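Local coordinates for SusD superfamily protein (Bacteroides vulgatus, PDB 3MYV) that probably binds polysaccharide at the bacterial outer membrane as part of glycan uptake, at residues Lys105-Ala108 against Leu109-Glu112; Glu85-Asn88 against Ile89-Ala92; Glu181-Asn184 against Gly185-Asn188. All blocks are in the same frame, centred on the assembly; numbering follows the deposited sequence. Where two conformers were deposited one is given.

Contact 1 (Lys105-Ala108 against Leu109-Glu112); sequences KLNA and LKGE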
loop_
_atom_site.group_PDB
_atom_site.type_symbol
_atom_site.label_atom_id
_atom_site.label_comp_id
_atom_site.label_asym_id
_atom_site.label_seq_id
_atom_site.Cartn_x
_atom_site.Cartn_y
_atom_site.Cartn_z
ATOM N N LYS A 105 -6.706 -0.605 27.601
ATOM C CA LYS A 105 -5.857 0.164 26.702
ATOM C C LYS A 105 -4.556 -0.576 26.368
ATOM O O LYS A 105 -4.128 -0.575 25.214
ATOM C CB LYS A 105 -5.567 1.557 27.272
ATOM C CG LYS A 105 -4.792 2.430 26.291
ATOM C CD LYS A 105 -4.527 3.842 26.790
ATOM C CE LYS A 105 -3.718 4.605 25.735
ATOM N NZ LYS A 105 -3.234 5.932 26.211
ATOM N N LEU A 106 -3.948 -1.230 27.358
ATOM C CA LEU A 106 -2.721 -1.998 27.115
ATOM C C LEU A 106 -2.991 -3.085 26.082
ATOM O O LEU A 106 -2.167 -3.327 25.215
ATOM C CB LEU A 106 -2.139 -2.612 28.404
ATOM C CG LEU A 106 -0.830 -3.403 28.255
ATOM C CD1 LEU A 106 0.243 -2.520 27.668
ATOM C CD2 LEU A 106 -0.380 -4.009 29.611
ATOM N N ASN A 107 -4.144 -3.729 26.195
ATOM C CA ASN A 107 -4.552 -4.756 25.249
ATOM C C ASN A 107 -4.735 -4.171 23.841
ATOM O O ASN A 107 -4.360 -4.802 22.857
ATOM C CB ASN A 107 -5.843 -5.444 25.714
ATOM C CG ASN A 107 -5.754 -6.955 25.637
ATOM O OD1 ASN A 107 -4.660 -7.521 25.564
ATOM N ND2 ASN A 107 -6.901 -7.617 25.663
ATOM N N ALA A 108 -5.325 -2.978 23.765
ATOM C CA ALA A 108 -5.491 -2.270 22.484
ATOM C C ALA A 108 -4.126 -1.960 21.850
ATOM O O ALA A 108 -3.914 -2.131 20.632
ATOM C CB ALA A 108 -6.283 -0.985 22.699
ATOM N N LEU A 109 -3.203 -1.501 22.680
ATOM C CA LEU A 109 -1.848 -1.198 22.226
ATOM C C LEU A 109 -1.098 -2.461 21.777
ATOM O O LEU A 109 -0.375 -2.442 20.773
ATOM C CB LEU A 109 -1.079 -0.435 23.293
ATOM C CG LEU A 109 -1.568 0.993 23.532
ATOM C CD1 LEU A 109 -0.958 1.585 24.844
ATOM C CD2 LEU A 109 -1.244 1.886 22.345
ATOM N N LYS A 110 -1.284 -3.562 22.502
ATOM C CA LYS A 110 -0.708 -4.847 22.091
ATOM C C LYS A 110 -1.227 -5.243 20.692
ATOM O O LYS A 110 -0.436 -5.578 19.800
ATOM C CB LYS A 110 -1.040 -5.934 23.092
ATOM C CG LYS A 110 -0.604 -7.336 22.668
ATOM C CD LYS A 110 -0.933 -8.393 23.739
ATOM C CE LYS A 110 -0.765 -9.815 23.177
ATOM N NZ LYS A 110 -1.060 -10.879 24.204
ATOM N N GLY A 111 -2.541 -5.188 20.507
ATOM C CA GLY A 111 -3.152 -5.494 19.208
ATOM C C GLY A 111 -2.637 -4.610 18.091
ATOM O O GLY A 111 -2.356 -5.072 16.960
ATOM N N GLU A 112 -2.496 -3.328 18.407
ATOM C CA GLU A 112 -2.065 -2.350 17.419
ATOM C C GLU A 112 -0.623 -2.634 17.012
ATOM O O GLU A 112 -0.291 -2.572 15.843
ATOM C CB GLU A 112 -2.206 -0.923 17.971
ATOM C CG GLU A 112 -1.846 0.146 16.960
ATOM C CD GLU A 112 -1.922 1.574 17.488
ATOM O OE1 GLU A 112 -2.313 1.781 18.664
ATOM O OE2 GLU A 112 -1.573 2.500 16.709
HETATM O O HOH W 1 -3.651 -10.411 24.974
#
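Lys105 O takes the backbone N-H of Leu109 at an N-O distance of 2.9 Å, and the N-H points at the oxygen at 161°. The leucine side chain leans over the same oxygen. Leu109 CG sits 3.4 Å from Lys105 O, because CG stands beside the leucine's own backbone N (chi1 -69°). Its CD1 methyl then meets the lysine chain, with Leu109 CD1 4.2 Å from Lys105 CG. The lysine is fully extended, and its CG is anti to its backbone N (chi1 -175°). The two side chains cross at a slant, with the methyl against the aliphatic stem and not against the amine.

This is regular alpha-helix, within helix 103-128 of this SusD-family protein, whose family belongs to the TPR clan. The i to i+4 bonds continue with Lys110 N to Leu106 O, Gly111 N to Asn107 O at 3.0 Å and Glu112 N to Ala108 O at 2.9 Å.

On another side of the helix, a water takes a hydrogen bond from Lys110 NZ at 2.7 Å. The same water donates to Asn107 OD1 at 3.1 Å. This bridge holds for one of two deposited asparagine conformers, so it is doubtful as a permanent link. The side chains of Asn107 and Lys110 touch Leu177 of helix 160-177.

Leu109 and Glu112 are buried and face helix 13-27, where Leu109 touches Asp17 and Glu112 touches Val20. Glu112 is extended, and its OE2 is gripped twice. It accepts a hydrogen bond from Tyr24 OH and forms a salt bridge with Arg186 NE.

Contact 2 (Glu85-Asn88 against Ile89-Ala92); sequences EAWN and ILNA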
loop_
_atom_site.group_PDB
_atom_site.type_symbol
_atom_site.label_atom_id
_atom_site.label_comp_id
_atom_site.label_asym_id
_atom_site.label_seq_id
_atom_site.Cartn_x
_atom_site.Cartn_y
_atom_site.Cartn_z
ATOM N N GLU A 85 11.704 -3.204 16.731
ATOM C CA GLU A 85 11.179 -2.332 17.821
ATOM C C GLU A 85 9.793 -2.811 18.287
ATOM O O GLU A 85 9.476 -2.792 19.507
ATOM C CB GLU A 85 11.114 -0.844 17.407
ATOM C CG GLU A 85 12.448 -0.199 17.071
ATOM C CD GLU A 85 13.392 -0.145 18.250
ATOM O OE1 GLU A 85 13.036 0.475 19.262
ATOM O OE2 GLU A 85 14.486 -0.730 18.173
ATOM N N ALA A 86 8.983 -3.272 17.338
ATOM C CA ALA A 86 7.642 -3.770 17.649
ATOM C C ALA A 86 7.707 -5.006 18.559
ATOM O O ALA A 86 6.955 -5.123 19.532
ATOM C CB ALA A 86 6.884 -4.098 16.374
ATOM N N TRP A 87 8.594 -5.934 18.230
ATOM C CA TRP A 87 8.748 -7.135 19.062
ATOM C C TRP A 87 9.314 -6.804 20.445
ATOM O O TRP A 87 8.988 -7.488 21.408
ATOM C CB TRP A 87 9.578 -8.216 18.350
ATOM C CG TRP A 87 8.715 -9.067 17.485
ATOM C CD1 TRP A 87 8.558 -8.969 16.132
ATOM C CD2 TRP A 87 7.868 -10.147 17.909
ATOM N NE1 TRP A 87 7.670 -9.922 15.691
ATOM C CE2 TRP A 87 7.222 -10.645 16.761
ATOM C CE3 TRP A 87 7.581 -10.727 19.151
ATOM C CZ2 TRP A 87 6.328 -11.725 16.811
ATOM C CZ3 TRP A 87 6.684 -11.785 19.201
ATOM C CH2 TRP A 87 6.085 -12.287 18.034
ATOM N N ASN A 88 10.137 -5.759 20.554
ATOM C CA ASN A 88 10.603 -5.302 21.880
ATOM C C ASN A 88 9.423 -4.845 22.742
ATOM O O ASN A 88 9.383 -5.126 23.951
ATOM C CB ASN A 88 11.673 -4.207 21.755
ATOM C CG ASN A 88 13.008 -4.762 21.259
ATOM O OD1 ASN A 88 13.278 -5.957 21.398
ATOM N ND2 ASN A 88 13.848 -3.900 20.702
ATOM N N ILE A 89 8.436 -4.221 22.103
ATOM C CA ILE A 89 7.215 -3.783 22.802
ATOM C C ILE A 89 6.432 -4.997 23.277
ATOM O O ILE A 89 6.067 -5.080 24.455
ATOM C CB ILE A 89 6.344 -2.873 21.910
ATOM C CG1 ILE A 89 7.040 -1.529 21.677
ATOM C CG2 ILE A 89 4.947 -2.684 22.495
ATOM C CD1 ILE A 89 6.402 -0.669 20.568
ATOM N N LEU A 90 6.181 -5.950 22.374
ATOM C CA LEU A 90 5.399 -7.132 22.730
ATOM C C LEU A 90 6.081 -7.890 23.868
ATOM O O LEU A 90 5.415 -8.334 24.804
ATOM C CB LEU A 90 5.213 -8.079 21.534
ATOM C CG LEU A 90 4.348 -7.606 20.357
ATOM C CD1 LEU A 90 4.111 -8.759 19.352
ATOM C CD2 LEU A 90 3.018 -7.031 20.860
ATOM N N ASN A 91 7.405 -8.017 23.792
ATOM C CA ASN A 91 8.151 -8.764 24.805
ATOM C C ASN A 91 8.043 -8.099 26.173
ATOM O O ASN A 91 7.824 -8.784 27.178
ATOM C CB ASN A 91 9.614 -8.942 24.414
ATOM C CG ASN A 91 10.321 -9.936 25.304
ATOM O OD1 ASN A 91 11.218 -9.574 26.057
ATOM N ND2 ASN A 91 9.892 -11.190 25.245
ATOM N N ALA A 92 8.187 -6.777 26.222
ATOM C CA ALA A 92 8.011 -6.045 27.483
ATOM C C ALA A 92 6.633 -6.357 28.083
ATOM O O ALA A 92 6.522 -6.687 29.269
ATOM C CB ALA A 92 8.176 -4.563 27.274
#
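Glu85 O, Ala86 O, Trp87 O and Asn88 O each accept a backbone N-H from four residues on. This is two turns of alpha-helix in helix 77-94, which packs against helices 13-27 and 103-128. Ile89 N reaches Glu85 O at 3.1 Å, and Leu90 N reaches Ala86 O at 3.1 Å. Asn91 N to Trp87 O is the shortest of the set at 2.9 Å, and Ala92 N gives a bond to Asn88 O. All four backbone N-H groups of Ile89-Ala92 are therefore satisfied within the helix.

The indole N-H has its partner elsewhere: Trp87 NE1 donates to Ile145 O. That bond ties the indole to the loop after strand 140-143. Ile89 is buried against Ala19, Val20 and Leu23 of helix 13-27. Its CG1 also lies 3.5 Å from Glu85 O.

With CG anti to the carbonyl carbon (chi1 -68°), Leu90 turns one branch to the indole. Leu90 CD1 makes a CH-pi contact 4.0 Å from the centroid of the Trp87 six-membered ring, 12° off the ring normal.

Contact 3 (Glu181-Asn184 against Gly185-Asn188); sequences EKNN and GRMN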
loop_
_atom_site.group_PDB
_atom_site.type_symbol
_atom_site.label_atom_id
_atom_site.label_comp_id
_atom_site.label_asym_id
_atom_site.label_seq_id
_atom_site.Cartn_x
_atom_site.Cartn_y
_atom_site.Cartn_z
ATOM N N GLU A 181 -12.091 3.166 18.430
ATOM C CA GLU A 181 -11.913 4.618 18.444
ATOM C C GLU A 181 -10.850 5.051 17.416
ATOM O O GLU A 181 -9.882 4.328 17.113
ATOM C CB GLU A 181 -11.585 5.168 19.840
ATOM C CG GLU A 181 -12.655 4.905 20.921
ATOM C CD GLU A 181 -14.074 5.326 20.536
ATOM O OE1 GLU A 181 -14.302 6.503 20.180
ATOM O OE2 GLU A 181 -14.976 4.466 20.610
ATOM N N LYS A 182 -11.075 6.224 16.844
ATOM C CA LYS A 182 -10.166 6.769 15.871
ATOM C C LYS A 182 -8.960 7.385 16.563
ATOM O O LYS A 182 -9.101 8.077 17.575
ATOM C CB LYS A 182 -10.882 7.838 15.051
ATOM C CG LYS A 182 -11.896 7.254 14.080
ATOM C CD LYS A 182 -12.721 8.354 13.425
ATOM C CE LYS A 182 -13.924 7.778 12.667
ATOM N NZ LYS A 182 -14.901 8.824 12.250
ATOM N N ASN A 183 -7.784 7.174 15.989
ATOM C CA ASN A 183 -6.585 7.852 16.457
ATOM C C ASN A 183 -5.825 8.282 15.221
ATOM O O ASN A 183 -5.117 7.484 14.628
ATOM C CB ASN A 183 -5.731 6.927 17.333
ATOM C CG ASN A 183 -4.607 7.673 18.059
ATOM O OD1 ASN A 183 -4.549 8.906 18.057
ATOM N ND2 ASN A 183 -3.733 6.930 18.690
ATOM N N ASN A 184 -6.002 9.541 14.818
ATOM C CA ASN A 184 -5.595 9.964 13.479
ATOM C C ASN A 184 -4.093 9.855 13.340
ATOM O O ASN A 184 -3.366 10.383 14.170
ATOM C CB ASN A 184 -6.029 11.414 13.193
ATOM C CG ASN A 184 -7.522 11.575 13.006
ATOM O OD1 ASN A 184 -8.244 10.648 12.617
ATOM N ND2 ASN A 184 -7.990 12.798 13.225
ATOM N N GLY A 185 -3.629 9.153 12.305
ATOM C CA GLY A 185 -2.197 8.941 12.094
ATOM C C GLY A 185 -1.788 7.516 12.474
ATOM O O GLY A 185 -0.651 7.084 12.207
ATOM N N ARG A 186 -2.709 6.777 13.093
ATOM C CA ARG A 186 -2.459 5.389 13.462
ATOM C C ARG A 186 -3.614 4.460 13.052
ATOM O O ARG A 186 -4.700 4.918 12.685
ATOM C CB ARG A 186 -2.177 5.303 14.968
ATOM C CG ARG A 186 -0.912 6.078 15.392
ATOM C CD ARG A 186 -0.774 6.324 16.912
ATOM N NE ARG A 186 -0.833 5.129 17.754
ATOM C CZ ARG A 186 -0.594 5.122 19.073
ATOM N NH1 ARG A 186 -0.201 6.218 19.708
ATOM N NH2 ARG A 186 -0.726 4.007 19.776
HETATM N N MSE A 187 -3.369 3.155 13.125
HETATM C CA MSE A 187 -4.377 2.159 12.822
HETATM C C MSE A 187 -5.260 1.928 14.052
HETATM O O MSE A 187 -4.759 1.838 15.181
HETATM C CB MSE A 187 -3.713 0.825 12.411
HETATM C CG MSE A 187 -3.094 0.890 11.029
HETATM SE SE MSE A 187 -2.500 -0.778 10.343
HETATM C CE MSE A 187 -0.771 -0.817 11.185
ATOM N N ASN A 188 -6.557 1.802 13.809
ATOM C CA ASN A 188 -7.516 1.308 14.791
ATOM C C ASN A 188 -8.115 -0.006 14.272
ATOM O O ASN A 188 -7.663 -0.535 13.261
ATOM C CB ASN A 188 -8.617 2.337 15.071
ATOM C CG ASN A 188 -9.519 2.595 13.857
ATOM O OD1 ASN A 188 -9.234 2.140 12.766
ATOM N ND2 ASN A 188 -10.615 3.319 14.069
HETATM O O HOH W 2 -7.468 5.315 13.764
#
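Arg186 N donates to Asn183 O at 2.9 Å and closes a type II beta turn from Asn183 to Arg186. Gly185 takes the third position with phi 105°, where a side chain would jam against the carbonyl O of Asn184. A water bridges the two arms behind the turn, accepting from Asn183 N at 2.9 Å and donating to Arg186 O at 3.0 Å. Farther back, Asn188 ND2 makes a weak bond to Glu181 O at 3.3 Å. Its stronger partner is Tyr226 OH. Asn188 OD1 caps Ala191 N, as the N-cap of helix 189-202.

Asn183 ND2 sits over one face of the Arg186 guanidinium, toward its rim, 3.5 Å from Arg186 NE, and the two planes are 46° apart. The arginine chain bends at chi3 (55°) and runs to helix 13-27, where NH1 forms a salt bridge with Asp17 and a hydrogen bond with Asn21, and NE pairs with Glu112 of helix 103-128. A leucine in place of Arg186 would probably leave Asp17 and Glu112 without the arginine's charge and the Asn183 amide without its flat neighbour.

The backbone and one water shape the turn, while the arginine's charge fastens the loop to the helices it faces.

Overall arrangement
Contacts 1 and 2 are turns of the consecutive helices 103-128 and 77-94. They touch where Leu90 packs on Lys110, and both helices meet helix 13-27. Contact 3 lies in the loop between helices 160-177 and 189-202, and most of its touching residues are exposed. Each contact is only partly buried. Contact 2 buries apolar Ala86 and Ile89, whereas contacts 1 and 3 bury charge, in Glu112 and Arg186. The salt bridge between these two joins contacts 1 and 3. Contacts 2 and 3 do not touch, with nearest atoms about 9 Å apart. Helix bonds give way to a beta turn and N-cap in the loop, while contacts 1 and 3 each hold a water bridge.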